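Local coordinates for protein delta-1-pyrroline-5-carboxylate dehydrogenase, mitochondrial (Mus musculus, PDB 4E3X) that oxidises L-glutamate gamma-semialdehyde to L-glutamate with NAD+, the second step of mitochondrial proline breakdown, probably irreversibly, at residues 83-88 with 377-382; 330-335 with 481-486; 395-400 with 421-426; 461-466 with 487-492. One frame throughout, in Å; residues are numbered along the deposited sequence. Where two conformers were deposited one is given.

Contact 1: residues 83-88 with 377-382; sequences SPFNHA and VGDPAE
The phenyl ring of F85 meets the corner formed by D379, P380 and A381. P380 presents its CD methylene to the aromatic face: CD sits over the middle of the F85 ring, 3.6 Å from its centroid and 15° off the normal, a well-centred CH-pi contact. The nearest apolar pair is F85 CD2 and P380 CD at 3.5 Å, with P380 CG also touching the CD2-CE2 side. A looser apolar touch joins F85 CZ to A381 CB. F85 reaches this place with CG set between its backbone N and carbonyl carbon (chi1 54°), and the opposite ring face receives S83 OG from its own turn, itself hydrogen-bonded to V149 O.

Two loops of the aldehyde dehydrogenase fold are joined here. Residues 83-86 make a type I beta turn, closed by N86 N to S83 O at 3.0 Å, at the end of strand 78-83; residues 377-382 belong to the connection between helices 361-372 and 394-409. S389 and Y428 add further packing around F85.

D379 supplies the polar group, bonded within its own loop. Its OD1 accepts from A381 N at 2.8 Å, nearly along the C-O axis, which makes an Asx turn; E382 N, 3.0 Å from D379 OD1 and above the carboxylate plane, extends this to an Asx motif, and the two backbone donors together fix the rotation of the carboxylate. The group lies obliquely beside the F85 ring, the two planes 46° apart, with D379 OD1 3.4 Å from F85 CE1.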
# COMPACT_ATOMS: atom_id res chain seq x y z
N SER B 83 27.37 15.04 21.67
CA SER B 83 26.44 16.15 21.82
C SER B 83 26.76 17.19 20.74
O SER B 83 27.87 17.70 20.69
CB SER B 83 26.58 16.77 23.21
OG SER B 83 25.62 17.80 23.40
N PRO B 84 25.78 17.52 19.88
CA PRO B 84 26.11 18.38 18.73
C PRO B 84 26.69 19.75 19.10
O PRO B 84 27.52 20.28 18.34
CB PRO B 84 24.76 18.54 18.03
CG PRO B 84 24.05 17.27 18.33
CD PRO B 84 24.44 16.93 19.76
N PHE B 85 26.26 20.32 20.22
CA PHE B 85 26.71 21.65 20.63
C PHE B 85 27.94 21.62 21.55
O PHE B 85 28.45 22.66 21.96
CB PHE B 85 25.56 22.42 21.28
CG PHE B 85 24.91 21.69 22.43
CD1 PHE B 85 25.41 21.81 23.72
CD2 PHE B 85 23.81 20.87 22.22
CE1 PHE B 85 24.81 21.13 24.78
CE2 PHE B 85 23.21 20.19 23.26
CZ PHE B 85 23.71 20.32 24.55
N ASN B 86 28.40 20.41 21.87
CA ASN B 86 29.59 20.22 22.69
C ASN B 86 30.12 18.84 22.38
O ASN B 86 29.91 17.90 23.15
CB ASN B 86 29.26 20.34 24.18
CG ASN B 86 30.49 20.17 25.07
OD1 ASN B 86 31.63 20.27 24.60
ND2 ASN B 86 30.27 19.92 26.35
N HIS B 87 30.78 18.71 21.24
CA HIS B 87 31.08 17.38 20.71
C HIS B 87 32.17 16.65 21.48
O HIS B 87 32.41 15.47 21.22
CB HIS B 87 31.35 17.40 19.19
CG HIS B 87 32.23 18.52 18.74
ND1 HIS B 87 33.49 18.73 19.25
CD2 HIS B 87 32.03 19.49 17.81
CE1 HIS B 87 34.03 19.78 18.65
NE2 HIS B 87 33.17 20.26 17.78
N ALA B 88 32.80 17.32 22.44
CA ALA B 88 33.69 16.64 23.37
C ALA B 88 32.91 15.74 24.33
O ALA B 88 33.48 14.84 24.94
CB ALA B 88 34.52 17.66 24.16
N VAL B 377 21.87 31.73 18.60
CA VAL B 377 22.37 30.38 18.40
C VAL B 377 23.31 30.04 19.56
O VAL B 377 24.23 30.81 19.86
CB VAL B 377 23.10 30.25 17.05
CG1 VAL B 377 23.68 28.85 16.89
CG2 VAL B 377 22.16 30.59 15.89
N GLY B 378 23.06 28.92 20.23
CA GLY B 378 23.86 28.57 21.39
C GLY B 378 23.50 27.23 22.00
O GLY B 378 22.83 26.41 21.37
N ASP B 379 23.94 27.02 23.23
CA ASP B 379 23.74 25.77 23.97
C ASP B 379 22.31 25.74 24.51
O ASP B 379 21.94 26.58 25.33
CB ASP B 379 24.77 25.74 25.11
CG ASP B 379 24.67 24.51 25.99
OD1 ASP B 379 23.57 23.95 26.17
OD2 ASP B 379 25.71 24.11 26.55
N PRO B 380 21.50 24.77 24.05
CA PRO B 380 20.08 24.75 24.41
C PRO B 380 19.83 24.26 25.83
O PRO B 380 18.77 24.55 26.40
CB PRO B 380 19.49 23.75 23.41
CG PRO B 380 20.61 22.78 23.16
CD PRO B 380 21.88 23.61 23.22
N ALA B 381 20.78 23.54 26.41
CA ALA B 381 20.65 23.06 27.77
C ALA B 381 20.99 24.16 28.77
O ALA B 381 20.39 24.26 29.84
CB ALA B 381 21.54 21.84 27.99
N GLU B 382 21.97 24.99 28.42
CA GLU B 382 22.43 26.04 29.32
C GLU B 382 21.63 27.33 29.18
O GLU B 382 21.42 28.05 30.15
CB GLU B 382 23.92 26.33 29.09
CG GLU B 382 24.82 25.14 29.34
CD GLU B 382 24.65 24.54 30.72
OE1 GLU B 382 24.59 25.32 31.70
OE2 GLU B 382 24.57 23.29 30.83

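Contact 2: residues 330-335 with 481-486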
# COMPACT_ATOMS: atom_id res chain seq x y z
N ASP B 330 3.73 40.27 8.45
CA ASP B 330 4.29 39.77 9.70
C ASP B 330 4.19 38.24 9.81
O ASP B 330 5.09 37.59 10.34
CB ASP B 330 3.66 40.44 10.92
CG ASP B 330 4.16 41.87 11.12
OD1 ASP B 330 5.21 42.25 10.54
OD2 ASP B 330 3.51 42.62 11.87
N SER B 331 3.09 37.67 9.30
CA SER B 331 2.93 36.21 9.27
C SER B 331 3.96 35.53 8.38
O SER B 331 4.53 34.50 8.74
CB SER B 331 1.52 35.83 8.81
OG SER B 331 0.56 36.26 9.75
N VAL B 332 4.19 36.12 7.20
CA VAL B 332 5.22 35.62 6.30
C VAL B 332 6.57 35.60 7.01
O VAL B 332 7.30 34.62 6.96
CB VAL B 332 5.32 36.49 5.04
CG1 VAL B 332 6.58 36.14 4.26
CG2 VAL B 332 4.08 36.34 4.17
N VAL B 333 6.91 36.70 7.67
CA VAL B 333 8.21 36.80 8.31
C VAL B 333 8.40 35.79 9.45
O VAL B 333 9.37 35.03 9.47
CB VAL B 333 8.48 38.24 8.79
CG1 VAL B 333 9.74 38.30 9.63
CG2 VAL B 333 8.57 39.18 7.60
N SER B 334 7.46 35.77 10.39
CA SER B 334 7.56 34.88 11.54
C SER B 334 7.49 33.41 11.12
O SER B 334 8.28 32.59 11.58
CB SER B 334 6.46 35.19 12.55
OG SER B 334 6.69 36.44 13.17
N GLY B 335 6.54 33.10 10.25
CA GLY B 335 6.38 31.73 9.77
C GLY B 335 7.58 31.22 9.00
O GLY B 335 7.98 30.06 9.15
N ALA B 481 3.82 26.16 1.55
CA ALA B 481 2.84 27.10 2.05
C ALA B 481 2.59 28.18 1.03
O ALA B 481 3.50 28.57 0.28
CB ALA B 481 3.33 27.73 3.34
N VAL B 482 1.36 28.67 1.02
CA VAL B 482 1.00 29.88 0.30
C VAL B 482 0.49 30.91 1.31
O VAL B 482 -0.39 30.60 2.14
CB VAL B 482 -0.07 29.62 -0.77
CG1 VAL B 482 -0.61 30.94 -1.36
CG2 VAL B 482 0.51 28.74 -1.88
N PHE B 483 1.05 32.11 1.25
CA PHE B 483 0.59 33.22 2.07
C PHE B 483 -0.15 34.20 1.17
O PHE B 483 0.43 34.79 0.25
CB PHE B 483 1.76 33.90 2.77
CG PHE B 483 2.36 33.07 3.89
CD1 PHE B 483 3.30 32.09 3.62
CD2 PHE B 483 1.99 33.28 5.22
CE1 PHE B 483 3.85 31.33 4.63
CE2 PHE B 483 2.54 32.52 6.24
CZ PHE B 483 3.47 31.55 5.94
N ALA B 484 -1.45 34.37 1.42
CA ALA B 484 -2.30 35.21 0.57
C ALA B 484 -3.64 35.43 1.27
O ALA B 484 -4.12 34.54 1.97
CB ALA B 484 -2.51 34.53 -0.78
N GLN B 485 -4.25 36.60 1.07
CA GLN B 485 -5.55 36.87 1.68
C GLN B 485 -6.61 37.13 0.63
O GLN B 485 -7.67 37.69 0.92
CB GLN B 485 -5.45 38.05 2.67
CG GLN B 485 -4.54 37.79 3.87
CD GLN B 485 -5.05 36.69 4.79
OE1 GLN B 485 -6.23 36.33 4.77
NE2 GLN B 485 -4.15 36.14 5.60
N ASP B 486 -6.32 36.71 -0.60
CA ASP B 486 -7.26 36.79 -1.71
C ASP B 486 -7.74 35.37 -2.01
O ASP B 486 -6.94 34.50 -2.37
CB ASP B 486 -6.55 37.41 -2.92
CG ASP B 486 -7.46 37.56 -4.13
OD1 ASP B 486 -8.00 36.55 -4.63
OD2 ASP B 486 -7.61 38.70 -4.61
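F483 turns its CG opposite the carbonyl carbon (chi1 -72°), which carries the ring from the strand toward helix residues 331 and 332, while V332 holds CG1 opposite its backbone N (chi1 168°) and leaves CG2 to meet the base of that ring. V332 CG2 lies 3.6 Å from F483 CB and reaches CG and CD2 as well, the two side chains meeting at a slant. Above the ring, displaced toward its rim, sits the helix backbone: V332 CA is 4.3 Å from the F483 centroid and 18° off the normal, a CH-pi contact made by a main-chain carbon. Farther out, F483 CE2 approaches S331 O at 3.8 Å; this carbonyl also accepts the helical bond from G335 N.

The arrangement is helix-on-sheet packing in the catalytic domain of the aldehyde dehydrogenase fold, with helix 329-341 lying against the strand 476-483. Next to it, the ring of H321 from the adjoining strand 319-323 meets F483. Replacing F483 by alanine is likely to leave V332 CG2 and the helix backbone at V332 CA without their aromatic partner, opening a gap between helix and strand. G335 faces the ring with no side chain; a CB there would lie tight against F483 CZ. S331 OG bonds to D328 OD1 and to L554 N of the second subunit, whose L554 also packs on F483.

Contact 3: residues 395-400 with 421-426; sequences KAFARI and CNESVG. With PRO (proline), chain J.
A pocket holding a bound proline lies along one side of helix 394-409, while F397, on another side of the helix, meets the short strand 421-422 and the loop after it. R399 NH1 donates to PRO O at 2.8 Å in a nearly straight bond, with the proline carboxyl carbon at the guanidinium edge and in its plane. K395, modelled only as far as CB, lies against the same carboxyl group, and R399 NE is held by I448 O.

F397 makes the contact across the segments. Its CG stands opposite the backbone N (chi1 -174°), carrying the ring to the 421-426 loop. E423 spreads over one face: CB is 3.6 Å from the ring centroid, 16° off the normal, and the extended chain beyond CG brings the carboxylate nearly parallel to the ring, its plane 20° away, with E423 CD 3.4 Å from F397 CE1. N422 N approaches the ring edge near its plane, and C421 SG lies obliquely at 3.7 Å from F397 CZ, a sulfur-aromatic contact. With a serine at F397, E423 CB and CG would probably lose their aromatic support and the chain be left freer to swing. N422 OD1 accepts S424 N at 2.9 Å, which makes an Asx turn, and also S424 OG.

V429 of strand 428-436 touches F397, I400 and C421, placing the helix beside the strand that pairs with 421-422.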
# COMPACT_ATOMS: atom_id res chain seq x y z
N LYS B 395 29.49 15.59 9.44
CA LYS B 395 29.12 15.44 8.03
C LYS B 395 28.12 16.52 7.61
O LYS B 395 28.24 17.11 6.53
CB LYS B 395 28.57 14.04 7.75
N ALA B 396 27.14 16.79 8.46
CA ALA B 396 26.15 17.82 8.17
C ALA B 396 26.83 19.18 8.09
O ALA B 396 26.58 19.96 7.17
CB ALA B 396 25.07 17.83 9.24
N PHE B 397 27.71 19.45 9.05
CA PHE B 397 28.45 20.70 9.09
C PHE B 397 29.25 20.90 7.81
O PHE B 397 29.21 21.96 7.20
CB PHE B 397 29.39 20.70 10.31
CG PHE B 397 30.11 22.00 10.52
CD1 PHE B 397 31.33 22.24 9.91
CD2 PHE B 397 29.58 22.98 11.35
CE1 PHE B 397 32.00 23.44 10.11
CE2 PHE B 397 30.24 24.18 11.55
CZ PHE B 397 31.46 24.40 10.93
N ALA B 398 29.98 19.87 7.39
CA ALA B 398 30.78 19.96 6.17
C ALA B 398 29.94 20.23 4.93
O ALA B 398 30.33 21.03 4.07
CB ALA B 398 31.62 18.70 5.98
N ARG B 399 28.78 19.58 4.82
CA ARG B 399 27.89 19.78 3.69
C ARG B 399 27.37 21.21 3.66
O ARG B 399 27.39 21.87 2.62
CB ARG B 399 26.72 18.80 3.70
CG ARG B 399 25.72 19.01 2.54
CD ARG B 399 24.53 18.07 2.59
NE ARG B 399 23.74 18.26 3.80
CZ ARG B 399 23.77 17.44 4.84
NH1 ARG B 399 24.55 16.36 4.82
NH2 ARG B 399 23.02 17.70 5.90
N ILE B 400 26.91 21.70 4.81
CA ILE B 400 26.37 23.05 4.90
C ILE B 400 27.44 24.09 4.56
O ILE B 400 27.19 25.02 3.80
CB ILE B 400 25.77 23.30 6.29
CG1 ILE B 400 24.57 22.37 6.52
CG2 ILE B 400 25.35 24.76 6.45
CD1 ILE B 400 24.24 22.16 7.98
N CYS B 421 30.24 30.02 10.22
CA CYS B 421 30.15 28.74 10.93
C CYS B 421 31.45 28.46 11.69
O CYS B 421 32.51 28.97 11.34
CB CYS B 421 29.80 27.59 9.98
SG CYS B 421 30.99 27.27 8.66
N ASN B 422 31.35 27.63 12.73
CA ASN B 422 32.46 27.37 13.64
C ASN B 422 32.25 26.01 14.29
O ASN B 422 31.28 25.82 15.02
CB ASN B 422 32.51 28.47 14.71
CG ASN B 422 33.75 28.40 15.59
OD1 ASN B 422 34.32 27.33 15.82
ND2 ASN B 422 34.17 29.55 16.10
N GLU B 423 33.14 25.06 14.03
CA GLU B 423 33.00 23.73 14.61
C GLU B 423 34.02 23.42 15.71
O GLU B 423 34.27 22.25 16.01
CB GLU B 423 33.00 22.63 13.54
CG GLU B 423 34.27 22.54 12.71
CD GLU B 423 34.22 21.37 11.73
OE1 GLU B 423 33.43 20.43 11.95
OE2 GLU B 423 34.98 21.40 10.73
N SER B 424 34.58 24.46 16.32
CA SER B 424 35.59 24.25 17.36
C SER B 424 35.03 23.60 18.64
O SER B 424 35.72 22.80 19.28
CB SER B 424 36.32 25.56 17.69
OG SER B 424 35.44 26.49 18.31
N VAL B 425 33.79 23.93 19.00
CA VAL B 425 33.19 23.42 20.23
C VAL B 425 31.95 22.56 19.94
O VAL B 425 31.78 21.48 20.51
CB VAL B 425 32.80 24.57 21.18
CG1 VAL B 425 32.09 24.04 22.41
CG2 VAL B 425 34.05 25.36 21.58
N GLY B 426 31.08 23.08 19.07
CA GLY B 426 29.94 22.33 18.57
C GLY B 426 29.86 22.58 17.08
O GLY B 426 30.64 23.36 16.55
N PRO J . 24.30 13.56 9.28
CA PRO J . 24.88 12.59 8.35
C PRO J . 25.12 13.21 6.97
O PRO J . 24.96 14.42 6.79
CB PRO J . 23.80 11.49 8.27
CG PRO J . 22.63 11.98 9.11
CD PRO J . 23.21 12.97 10.07
OXT PRO J . 25.49 12.51 6.03

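Contact 4: residues 461-466 with 487-492; sequences DKYRET and KAIVQE
Two helices that flank strand 476-483 in the chain meet at the protein surface: helix 463-472 leads into the strand and helix 487-496 follows it, and Y463 bridges them. The Y463 hydroxyl donates to E492 OE1, with the two oxygens, Y463 OH and E492 OE1, 2.6 Å apart. The carboxylate oxygen is met on its syn side, 16° out of the carboxylate plane, and E492 OE1 itself lies at the edge of the phenol ring, in its plane. Ring and carboxylate are almost perpendicular, at 87°. E492 gets there with an extended chain, CG opposite its backbone N (chi1 -179°).

This is a helix-strand-helix portion of the catalytic domain, in which the two helices are joined by side chains reaching toward each other from opposite directions. I489 adds the apolar part: its CD1 touches Y463 OH and, at 3.7 Å, Y463 CE1, approaching the ring obliquely. Toward strand 452-458, Y463 packs on Y458. At the start of its helix, K462 O accepts two donors, T466 N at 3.0 Å and T466 OG1 at 2.8 Å, the hydroxyl coming from above the carbonyl plane. D486, the N-cap of helix 487-496, holds I489 N through OD1.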
# COMPACT_ATOMS: atom_id res chain seq x y z
N ASP B 461 3.45 40.71 -11.65
CA ASP B 461 2.66 40.31 -12.81
C ASP B 461 3.03 38.94 -13.37
O ASP B 461 2.36 38.44 -14.28
CB ASP B 461 2.64 41.40 -13.90
CG ASP B 461 4.02 41.75 -14.45
OD1 ASP B 461 5.00 41.03 -14.19
OD2 ASP B 461 4.12 42.75 -15.18
N LYS B 462 4.07 38.32 -12.81
CA LYS B 462 4.46 36.97 -13.23
C LYS B 462 4.12 35.91 -12.19
O LYS B 462 4.74 34.84 -12.16
CB LYS B 462 5.95 36.91 -13.56
CG LYS B 462 6.34 37.74 -14.76
CD LYS B 462 7.78 37.48 -15.17
CE LYS B 462 7.96 36.06 -15.69
NZ LYS B 462 9.32 35.87 -16.27
N TYR B 463 3.14 36.19 -11.33
CA TYR B 463 2.81 35.24 -10.27
C TYR B 463 2.40 33.87 -10.80
O TYR B 463 2.70 32.86 -10.17
CB TYR B 463 1.74 35.81 -9.32
CG TYR B 463 0.32 35.55 -9.76
CD1 TYR B 463 -0.38 34.44 -9.32
CD2 TYR B 463 -0.33 36.44 -10.60
CE1 TYR B 463 -1.68 34.20 -9.72
CE2 TYR B 463 -1.64 36.22 -11.00
CZ TYR B 463 -2.31 35.10 -10.56
OH TYR B 463 -3.61 34.88 -10.96
N ARG B 464 1.72 33.82 -11.94
CA ARG B 464 1.22 32.55 -12.48
C ARG B 464 2.37 31.68 -12.98
O ARG B 464 2.47 30.49 -12.66
CB ARG B 464 0.20 32.78 -13.59
N GLU B 465 3.25 32.28 -13.78
CA GLU B 465 4.45 31.60 -14.26
C GLU B 465 5.33 31.14 -13.09
O GLU B 465 5.93 30.06 -13.14
CB GLU B 465 5.25 32.53 -15.17
CG GLU B 465 4.58 32.87 -16.51
CD GLU B 465 3.56 34.01 -16.42
OE1 GLU B 465 3.00 34.39 -17.47
OE2 GLU B 465 3.31 34.54 -15.32
N THR B 466 5.40 31.96 -12.06
CA THR B 466 6.21 31.64 -10.89
C THR B 466 5.63 30.46 -10.11
O THR B 466 6.38 29.59 -9.65
CB THR B 466 6.41 32.87 -9.99
OG1 THR B 466 6.96 33.93 -10.78
CG2 THR B 466 7.37 32.55 -8.85
N LYS B 487 -9.05 35.15 -1.87
CA LYS B 487 -9.64 33.82 -2.00
C LYS B 487 -9.43 33.21 -3.39
O LYS B 487 -9.11 32.03 -3.51
CB LYS B 487 -11.13 33.85 -1.65
N ALA B 488 -9.61 34.02 -4.43
CA ALA B 488 -9.41 33.55 -5.79
C ALA B 488 -7.97 33.10 -6.02
O ALA B 488 -7.72 32.07 -6.66
CB ALA B 488 -9.81 34.62 -6.80
N ILE B 489 -7.02 33.86 -5.50
CA ILE B 489 -5.60 33.51 -5.60
C ILE B 489 -5.30 32.22 -4.85
O ILE B 489 -4.60 31.34 -5.36
CB ILE B 489 -4.70 34.66 -5.08
CG1 ILE B 489 -4.78 35.87 -6.01
CG2 ILE B 489 -3.26 34.19 -4.92
CD1 ILE B 489 -4.20 35.62 -7.39
N VAL B 490 -5.84 32.09 -3.64
CA VAL B 490 -5.64 30.87 -2.86
C VAL B 490 -6.21 29.66 -3.59
O VAL B 490 -5.57 28.62 -3.65
CB VAL B 490 -6.25 31.00 -1.45
CG1 VAL B 490 -6.28 29.65 -0.74
CG2 VAL B 490 -5.47 32.01 -0.64
N GLN B 491 -7.39 29.81 -4.18
CA GLN B 491 -8.00 28.71 -4.92
C GLN B 491 -7.15 28.32 -6.12
O GLN B 491 -6.94 27.14 -6.39
CB GLN B 491 -9.42 29.10 -5.34
CG GLN B 491 -10.39 29.19 -4.17
CD GLN B 491 -11.65 29.97 -4.50
OE1 GLN B 491 -11.92 30.28 -5.66
NE2 GLN B 491 -12.42 30.29 -3.47
N GLU B 492 -6.65 29.32 -6.84
CA GLU B 492 -5.79 29.10 -7.99
C GLU B 492 -4.48 28.41 -7.60
O GLU B 492 -4.07 27.42 -8.21
CB GLU B 492 -5.48 30.42 -8.69
CG GLU B 492 -4.60 30.28 -9.93
CD GLU B 492 -4.35 31.61 -10.64
OE1 GLU B 492 -4.67 32.67 -10.07
OE2 GLU B 492 -3.84 31.58 -11.78

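How the contacts relate
The four contacts fall into two groups. Contacts 1 and 3, centres 12 Å apart, touch where H87 of the first meets the 421-426 loop of the second: H87 NE2 lies 2.9 Å from E423 O and H87 N 3.0 Å from V425 O, both probable hydrogen bonds. In the other group, with centres 14 Å apart, strand 476-483 of contact 2 lies between the two helices of contact 4 in the chain; A484 packs on V490 and I489, and both contacts touch the second subunit. Between groups the separation is wide: contacts 1 and 4 have centres 43 Å apart. Contact 3 supplies K395, A396 and R399 to a bound-proline pocket; all four contacts lie away from the annotated catalytic residues.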